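Local coordinates for ribosome-inactivating protein 3 (Zea mays, PDB 2PQG), which belongs to the plant ribosome-inactivating protein family, in which a mixed beta-sheet is joined to a mainly helical region, at residues G117-T129 with V197-V211. Residues are numbered along the deposited sequence; the frame is centred on the assembly and turned at random.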
ATOM      1  N   GLY A 117       5.537   2.493 -13.803  1.00 20.91           N
ATOM      2  CA  GLY A 117       4.849   1.298 -13.340  1.00 20.54           C
ATOM      3  C   GLY A 117       5.309   0.911 -11.954  1.00 22.07           C
ATOM      4  O   GLY A 117       6.309   1.437 -11.453  1.00 21.85           O
ATOM      5  N   LEU A 118       4.581  -0.006 -11.327  1.00 21.35           N
ATOM      6  CA  LEU A 118       4.933  -0.451  -9.988  1.00 21.34           C
ATOM      7  C   LEU A 118       6.297  -1.125  -9.938  1.00 23.41           C
ATOM      8  O   LEU A 118       6.928  -1.162  -8.880  1.00 26.13           O
ATOM      9  CB  LEU A 118       3.869  -1.404  -9.442  1.00 19.20           C
ATOM     10  CG  LEU A 118       2.690  -0.726  -8.748  1.00 17.65           C
ATOM     11  CD1 LEU A 118       1.957   0.175  -9.726  1.00 22.67           C
ATOM     12  CD2 LEU A 118       1.762  -1.773  -8.206  1.00 15.18           C
ATOM     13  N   GLU A 119       6.753  -1.647 -11.077  1.00 23.98           N
ATOM     14  CA  GLU A 119       8.043  -2.326 -11.146  1.00 24.69           C
ATOM     15  C   GLU A 119       9.218  -1.412 -10.800  1.00 25.41           C
ATOM     16  O   GLU A 119      10.349  -1.884 -10.653  1.00 27.15           O
ATOM     17  CB  GLU A 119       8.266  -2.935 -12.534  1.00 27.36           C
ATOM     18  CG  GLU A 119       8.551  -1.923 -13.640  1.00 32.45           C
ATOM     19  CD  GLU A 119       7.290  -1.339 -14.277  1.00 37.62           C
ATOM     20  OE1 GLU A 119       7.430  -0.452 -15.152  1.00 36.75           O
ATOM     21  OE2 GLU A 119       6.166  -1.764 -13.914  1.00 37.63           O
ATOM     22  N   THR A 120       8.954  -0.114 -10.656  1.00 24.48           N
ATOM     23  CA  THR A 120      10.015   0.842 -10.315  1.00 25.58           C
ATOM     24  C   THR A 120      10.156   1.097  -8.820  1.00 23.02           C
ATOM     25  O   THR A 120      11.066   1.815  -8.391  1.00 21.64           O
ATOM     26  CB  THR A 120       9.800   2.211 -10.997  1.00 26.66           C
ATOM     27  OG1 THR A 120       8.482   2.691 -10.704  1.00 29.41           O
ATOM     28  CG2 THR A 120       9.985   2.092 -12.505  1.00 30.10           C
ATOM     29  N   VAL A 121       9.255   0.512  -8.033  1.00 19.44           N
ATOM     30  CA  VAL A 121       9.268   0.677  -6.585  1.00 16.14           C
ATOM     31  C   VAL A 121      10.134  -0.389  -5.912  1.00 17.32           C
ATOM     32  O   VAL A 121       9.723  -1.549  -5.782  1.00 15.36           O
ATOM     33  CB  VAL A 121       7.832   0.614  -6.022  1.00 16.40           C
ATOM     34  CG1 VAL A 121       7.844   0.840  -4.513  1.00 13.04           C
ATOM     35  CG2 VAL A 121       6.966   1.659  -6.714  1.00 12.32           C
ATOM     36  N   THR A 122      11.333   0.013  -5.488  1.00 15.77           N
ATOM     37  CA  THR A 122      12.261  -0.900  -4.838  1.00 16.18           C
ATOM     38  C   THR A 122      11.828  -1.171  -3.403  1.00 16.56           C
ATOM     39  O   THR A 122      11.654  -0.235  -2.619  1.00 13.96           O
ATOM     40  CB  THR A 122      13.687  -0.336  -4.841  1.00 16.78           C
ATOM     41  OG1 THR A 122      14.034   0.067  -6.172  1.00 17.32           O
ATOM     42  CG2 THR A 122      14.683  -1.412  -4.386  1.00 18.43           C
ATOM     43  N   MET A 123      11.654  -2.453  -3.074  1.00 18.39           N
ATOM     44  CA  MET A 123      11.229  -2.860  -1.742  1.00 17.81           C
ATOM     45  C   MET A 123      12.282  -3.684  -1.024  1.00 18.08           C
ATOM     46  O   MET A 123      13.320  -4.018  -1.601  1.00 20.64           O
ATOM     47  CB  MET A 123       9.890  -3.615  -1.835  1.00 17.75           C
ATOM     48  CG  MET A 123       8.806  -2.825  -2.558  1.00 18.62           C
ATOM     49  SD  MET A 123       7.374  -3.847  -2.955  1.00 20.36           S
ATOM     50  CE  MET A 123       7.902  -4.616  -4.488  1.00 12.75           C
ATOM     51  N   GLY A 124      11.995  -4.022   0.228  1.00 17.45           N
ATOM     52  CA  GLY A 124      12.930  -4.769   1.045  1.00 18.47           C
ATOM     53  C   GLY A 124      12.842  -4.253   2.477  1.00 15.28           C
ATOM     54  O   GLY A 124      12.152  -3.266   2.765  1.00 14.04           O
ATOM     55  N   ARG A 125      13.514  -4.936   3.396  1.00 15.42           N
ATOM     56  CA  ARG A 125      13.488  -4.554   4.803  1.00 15.33           C
ATOM     57  C   ARG A 125      14.231  -3.235   4.978  1.00 14.99           C
ATOM     58  O   ARG A 125      13.729  -2.315   5.629  1.00  9.92           O
ATOM     59  CB  ARG A 125      14.130  -5.649   5.659  1.00 11.50           C
ATOM     60  CG  ARG A 125      14.069  -5.392   7.146  1.00  9.35           C
ATOM     61  CD  ARG A 125      14.965  -6.365   7.886  1.00 11.16           C
ATOM     62  NE  ARG A 125      14.512  -7.749   7.767  1.00 13.58           N
ATOM     63  CZ  ARG A 125      13.431  -8.239   8.367  1.00 16.51           C
ATOM     64  NH1 ARG A 125      13.104  -9.513   8.196  1.00 21.08           N
ATOM     65  NH2 ARG A 125      12.677  -7.465   9.142  1.00 14.28           N
ATOM     66  N   ALA A 126      15.417  -3.138   4.382  1.00 12.45           N
ATOM     67  CA  ALA A 126      16.197  -1.908   4.485  1.00 17.42           C
ATOM     68  C   ALA A 126      15.395  -0.739   3.910  1.00 17.72           C
ATOM     69  O   ALA A 126      15.426   0.372   4.446  1.00 17.13           O
ATOM     70  CB  ALA A 126      17.522  -2.055   3.744  1.00 13.37           C
ATOM     71  N   GLU A 127      14.683  -1.006   2.817  1.00 17.59           N
ATOM     72  CA  GLU A 127      13.849  -0.008   2.154  1.00 16.55           C
ATOM     73  C   GLU A 127      12.701   0.413   3.064  1.00 17.44           C
ATOM     74  O   GLU A 127      12.301   1.575   3.068  1.00 21.02           O
ATOM     75  CB  GLU A 127      13.268  -0.578   0.856  1.00 21.92           C
ATOM     76  CG  GLU A 127      14.285  -0.923  -0.227  1.00 24.57           C
ATOM     77  CD  GLU A 127      14.845   0.305  -0.926  1.00 32.28           C
ATOM     78  OE1 GLU A 127      14.252   1.404  -0.789  1.00 24.55           O
ATOM     79  OE2 GLU A 127      15.878   0.161  -1.625  1.00 38.85           O
ATOM     80  N   MET A 128      12.164  -0.535   3.830  1.00 16.02           N
ATOM     81  CA  MET A 128      11.070  -0.235   4.750  1.00 13.78           C
ATOM     82  C   MET A 128      11.587   0.497   5.998  1.00 15.38           C
ATOM     83  O   MET A 128      10.882   1.324   6.583  1.00 15.51           O
ATOM     84  CB  MET A 128      10.354  -1.521   5.166  1.00 11.46           C
ATOM     85  CG  MET A 128       9.102  -1.272   5.990  1.00  9.81           C
ATOM     86  SD  MET A 128       8.273  -2.798   6.514  1.00 20.87           S
ATOM     87  CE  MET A 128       7.404  -3.284   5.042  1.00  8.71           C
ATOM     88  N   THR A 129      12.816   0.183   6.407  1.00 14.85           N
ATOM     89  CA  THR A 129      13.433   0.829   7.568  1.00 16.42           C
ATOM     90  C   THR A 129      13.628   2.330   7.301  1.00 15.80           C
ATOM     91  O   THR A 129      13.276   3.161   8.133  1.00 13.45           O
ATOM     92  CB  THR A 129      14.806   0.186   7.911  1.00 14.47           C
ATOM     93  OG1 THR A 129      14.606  -1.185   8.275  1.00 18.23           O
ATOM     94  CG2 THR A 129      15.479   0.918   9.077  1.00 13.58           C
ATOM     95  N   VAL A 197       7.877 -10.060  -2.360  1.00 19.50           N
ATOM     96  CA  VAL A 197       8.489  -9.189  -1.367  1.00 20.70           C
ATOM     97  C   VAL A 197       9.161  -9.995  -0.260  1.00 22.72           C
ATOM     98  O   VAL A 197      10.183  -9.562   0.274  1.00 23.29           O
ATOM     99  CB  VAL A 197       7.470  -8.223  -0.723  1.00 17.20           C
ATOM    100  CG1 VAL A 197       8.152  -7.418   0.390  1.00 14.73           C
ATOM    101  CG2 VAL A 197       6.905  -7.292  -1.773  1.00 12.25           C
ATOM    102  N   ASP A 198       8.609 -11.157   0.088  1.00 24.89           N
ATOM    103  CA  ASP A 198       9.219 -11.954   1.149  1.00 27.75           C
ATOM    104  C   ASP A 198      10.467 -12.642   0.656  1.00 28.19           C
ATOM    105  O   ASP A 198      11.449 -12.753   1.383  1.00 30.53           O
ATOM    106  CB  ASP A 198       8.280 -13.025   1.705  1.00 32.48           C
ATOM    107  CG  ASP A 198       8.919 -13.804   2.855  1.00 38.06           C
ATOM    108  OD1 ASP A 198       9.171 -13.205   3.927  1.00 37.16           O
ATOM    109  OD2 ASP A 198       9.187 -15.011   2.686  1.00 44.57           O
ATOM    110  N   ALA A 199      10.431 -13.111  -0.583  1.00 26.93           N
ATOM    111  CA  ALA A 199      11.587 -13.790  -1.136  1.00 25.53           C
ATOM    112  C   ALA A 199      12.827 -12.896  -1.148  1.00 24.75           C
ATOM    113  O   ALA A 199      13.926 -13.364  -0.851  1.00 27.40           O
ATOM    114  CB  ALA A 199      11.284 -14.281  -2.536  1.00 24.46           C
ATOM    115  N   GLY A 200      12.663 -11.616  -1.476  1.00 20.54           N
ATOM    116  CA  GLY A 200      13.820 -10.740  -1.518  1.00 17.22           C
ATOM    117  C   GLY A 200      13.870  -9.704  -0.413  1.00 16.75           C
ATOM    118  O   GLY A 200      14.637  -8.746  -0.483  1.00 17.09           O
ATOM    119  N   PHE A 201      13.073  -9.905   0.627  1.00 16.31           N
ATOM    120  CA  PHE A 201      13.013  -8.949   1.725  1.00 18.70           C
ATOM    121  C   PHE A 201      14.336  -8.601   2.406  1.00 20.85           C
ATOM    122  O   PHE A 201      14.497  -7.487   2.903  1.00 18.27           O
ATOM    123  CB  PHE A 201      12.021  -9.433   2.775  1.00 19.25           C
ATOM    124  CG  PHE A 201      11.519  -8.342   3.679  1.00 17.70           C
ATOM    125  CD1 PHE A 201      11.847  -8.326   5.034  1.00 10.80           C
ATOM    126  CD2 PHE A 201      10.699  -7.341   3.176  1.00 14.55           C
ATOM    127  CE1 PHE A 201      11.366  -7.337   5.864  1.00 12.83           C
ATOM    128  CE2 PHE A 201      10.214  -6.340   4.008  1.00 13.96           C
ATOM    129  CZ  PHE A 201      10.546  -6.341   5.354  1.00 12.01           C
ATOM    130  N   ASN A 202      15.275  -9.539   2.441  1.00 24.97           N
ATOM    131  CA  ASN A 202      16.564  -9.276   3.072  1.00 28.12           C
ATOM    132  C   ASN A 202      17.702  -9.235   2.064  1.00 29.83           C
ATOM    133  O   ASN A 202      18.865  -9.263   2.452  1.00 28.60           O
ATOM    134  CB  ASN A 202      16.882 -10.344   4.120  1.00 28.82           C
ATOM    135  CG  ASN A 202      15.781 -10.507   5.143  1.00 33.47           C
ATOM    136  OD1 ASN A 202      15.394  -9.554   5.810  1.00 41.08           O
ATOM    137  ND2 ASN A 202      15.272 -11.724   5.276  1.00 38.96           N
ATOM    138  N   SER A 203      17.382  -9.187   0.774  1.00 33.92           N
ATOM    139  CA  SER A 203      18.440  -9.149  -0.226  1.00 37.94           C
ATOM    140  C   SER A 203      19.128  -7.797  -0.131  1.00 40.98           C
ATOM    141  O   SER A 203      18.508  -6.784   0.202  1.00 39.10           O
ATOM    142  CB  SER A 203      17.890  -9.389  -1.637  1.00 38.93           C
ATOM    143  OG  SER A 203      16.961  -8.394  -2.007  1.00 50.36           O
ATOM    144  N   GLN A 204      20.420  -7.793  -0.421  1.00 43.29           N
ATOM    145  CA  GLN A 204      21.212  -6.586  -0.329  1.00 44.21           C
ATOM    146  C   GLN A 204      20.863  -5.457  -1.292  1.00 42.55           C
ATOM    147  O   GLN A 204      21.181  -4.302  -1.023  1.00 44.22           O
ATOM    148  CB  GLN A 204      22.684  -6.942  -0.479  1.00 49.47           C
ATOM    149  CG  GLN A 204      23.605  -5.766  -0.281  1.00 59.76           C
ATOM    150  CD  GLN A 204      25.054  -6.165  -0.334  1.00 68.23           C
ATOM    151  OE1 GLN A 204      25.505  -6.770  -1.306  1.00 70.82           O
ATOM    152  NE2 GLN A 204      25.801  -5.832   0.714  1.00 73.59           N
ATOM    153  N   HIS A 205      20.211  -5.758  -2.406  1.00 39.86           N
ATOM    154  CA  HIS A 205      19.906  -4.690  -3.344  1.00 36.98           C
ATOM    155  C   HIS A 205      18.438  -4.403  -3.576  1.00 31.74           C
ATOM    156  O   HIS A 205      18.075  -3.741  -4.546  1.00 29.16           O
ATOM    157  CB  HIS A 205      20.608  -4.960  -4.670  1.00 42.98           C
ATOM    158  CG  HIS A 205      22.095  -5.041  -4.544  1.00 47.68           C
ATOM    159  ND1 HIS A 205      22.774  -6.242  -4.489  1.00 48.07           N
ATOM    160  CD2 HIS A 205      23.031  -4.074  -4.389  1.00 47.56           C
ATOM    161  CE1 HIS A 205      24.058  -6.009  -4.306  1.00 50.89           C
ATOM    162  NE2 HIS A 205      24.242  -4.699  -4.242  1.00 49.98           N
ATOM    163  N   GLY A 206      17.602  -4.882  -2.666  1.00 28.96           N
ATOM    164  CA  GLY A 206      16.175  -4.656  -2.784  1.00 27.29           C
ATOM    165  C   GLY A 206      15.509  -5.638  -3.717  1.00 26.33           C
ATOM    166  O   GLY A 206      16.164  -6.484  -4.327  1.00 26.93           O
ATOM    167  N   VAL A 207      14.194  -5.520  -3.833  1.00 24.88           N
ATOM    168  CA  VAL A 207      13.421  -6.400  -4.697  1.00 25.66           C
ATOM    169  C   VAL A 207      12.264  -5.625  -5.308  1.00 25.04           C
ATOM    170  O   VAL A 207      11.747  -4.685  -4.709  1.00 27.32           O
ATOM    171  CB  VAL A 207      12.857  -7.588  -3.897  1.00 24.96           C
ATOM    172  CG1 VAL A 207      11.989  -7.075  -2.768  1.00 26.46           C
ATOM    173  CG2 VAL A 207      12.056  -8.493  -4.796  1.00 24.63           C
ATOM    174  N   THR A 208      11.860  -6.018  -6.504  1.00 23.49           N
ATOM    175  CA  THR A 208      10.760  -5.341  -7.185  1.00 23.99           C
ATOM    176  C   THR A 208       9.800  -6.330  -7.822  1.00 21.32           C
ATOM    177  O   THR A 208      10.118  -7.514  -7.989  1.00 21.32           O
ATOM    178  CB  THR A 208      11.275  -4.424  -8.332  1.00 23.19           C
ATOM    179  OG1 THR A 208      11.933  -5.228  -9.330  1.00 27.08           O
ATOM    180  CG2 THR A 208      12.252  -3.392  -7.811  1.00 21.76           C
ATOM    181  N   LEU A 209       8.616  -5.839  -8.173  1.00 19.43           N
ATOM    182  CA  LEU A 209       7.632  -6.640  -8.888  1.00 16.23           C
ATOM    183  C   LEU A 209       7.726  -6.408 -10.390  1.00 17.33           C
ATOM    184  O   LEU A 209       7.977  -5.290 -10.843  1.00 14.53           O
ATOM    185  CB  LEU A 209       6.220  -6.320  -8.393  1.00 17.06           C
ATOM    186  CG  LEU A 209       6.056  -6.131  -6.883  1.00 19.33           C
ATOM    187  CD1 LEU A 209       5.060  -5.021  -6.585  1.00 18.99           C
ATOM    188  CD2 LEU A 209       5.630  -7.433  -6.222  1.00 18.81           C
ATOM    189  N   THR A 210       7.523  -7.473 -11.157  1.00 20.67           N
ATOM    190  CA  THR A 210       7.759  -7.446 -12.600  1.00 21.84           C
ATOM    191  C   THR A 210       6.707  -6.470 -13.181  1.00 23.73           C
ATOM    192  O   THR A 210       5.779  -6.024 -12.480  1.00 25.91           O
ATOM    193  CB  THR A 210       7.528  -8.827 -13.263  1.00 21.41           C
ATOM    194  OG1 THR A 210       6.143  -9.199 -13.155  1.00 21.98           O
ATOM    195  CG2 THR A 210       8.388  -9.864 -12.605  1.00 18.65           C
ATOM    196  N   VAL A 211       6.858  -6.130 -14.459  1.00 23.19           N
ATOM    197  CA  VAL A 211       5.931  -5.232 -15.135  1.00 21.44           C
ATOM    198  C   VAL A 211       4.540  -5.843 -15.074  1.00 23.76           C
ATOM    199  O   VAL A 211       3.553  -5.172 -14.743  1.00 24.92           O
ATOM    200  CB  VAL A 211       6.321  -5.053 -16.612  1.00 18.68           C
ATOM    201  CG1 VAL A 211       5.142  -4.498 -17.419  1.00 14.10           C
ATOM    202  CG2 VAL A 211       7.520  -4.134 -16.712  1.00 17.06           C
TER
HETATM  203  O   HOH W   1       8.078  -3.037  -7.086  1.00 26.09           O
HETATM  204  O   HOH W   2      12.044  -3.987 -11.993  1.00 28.91           O
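Arg125 sets its guanidinium with one face over the ring edge of Phe201. Phe201 CE1 lies 3.4 Å above the guanidinium plane, over the centre of that group. The two planes are 81° apart. Arg125 N and CB lie over one face of the Phe201 ring, while Met128 CE reaches its edge. Asn202 OD1 meets the guanidinium edge and accepts from Arg125 NE at 2.8 Å, with amide and guanidinium nearly coplanar. A bend at chi3 (-65°) turns the guanidinium so that its face meets the ring edge. Arg125 NH2 and NH1 donate outside the contact, to Val8 O and Tyr13 O. The backbone joins in: Arg125 N donates to Phe201 O at 2.8 Å, just past the N-cap Gly124. Next comes a single antiparallel bridge, Met123 N to Val207 O and Val207 N to Met123 O, both 2.8 Å. Met123 CE touches Leu209 CG at 3.4 Å, and Met123 SD meets Val197 CG2. One water accepts from Leu209 N and donates to Leu118 O and Val121 O. The contact thus ties the start of helix 125-135 to the loop after helix 191-199. Bonds to Asn202, Val8 and Tyr13 probably hold the guanidinium's rotation, and its positive charge probably polarises the Asn202 carbonyl.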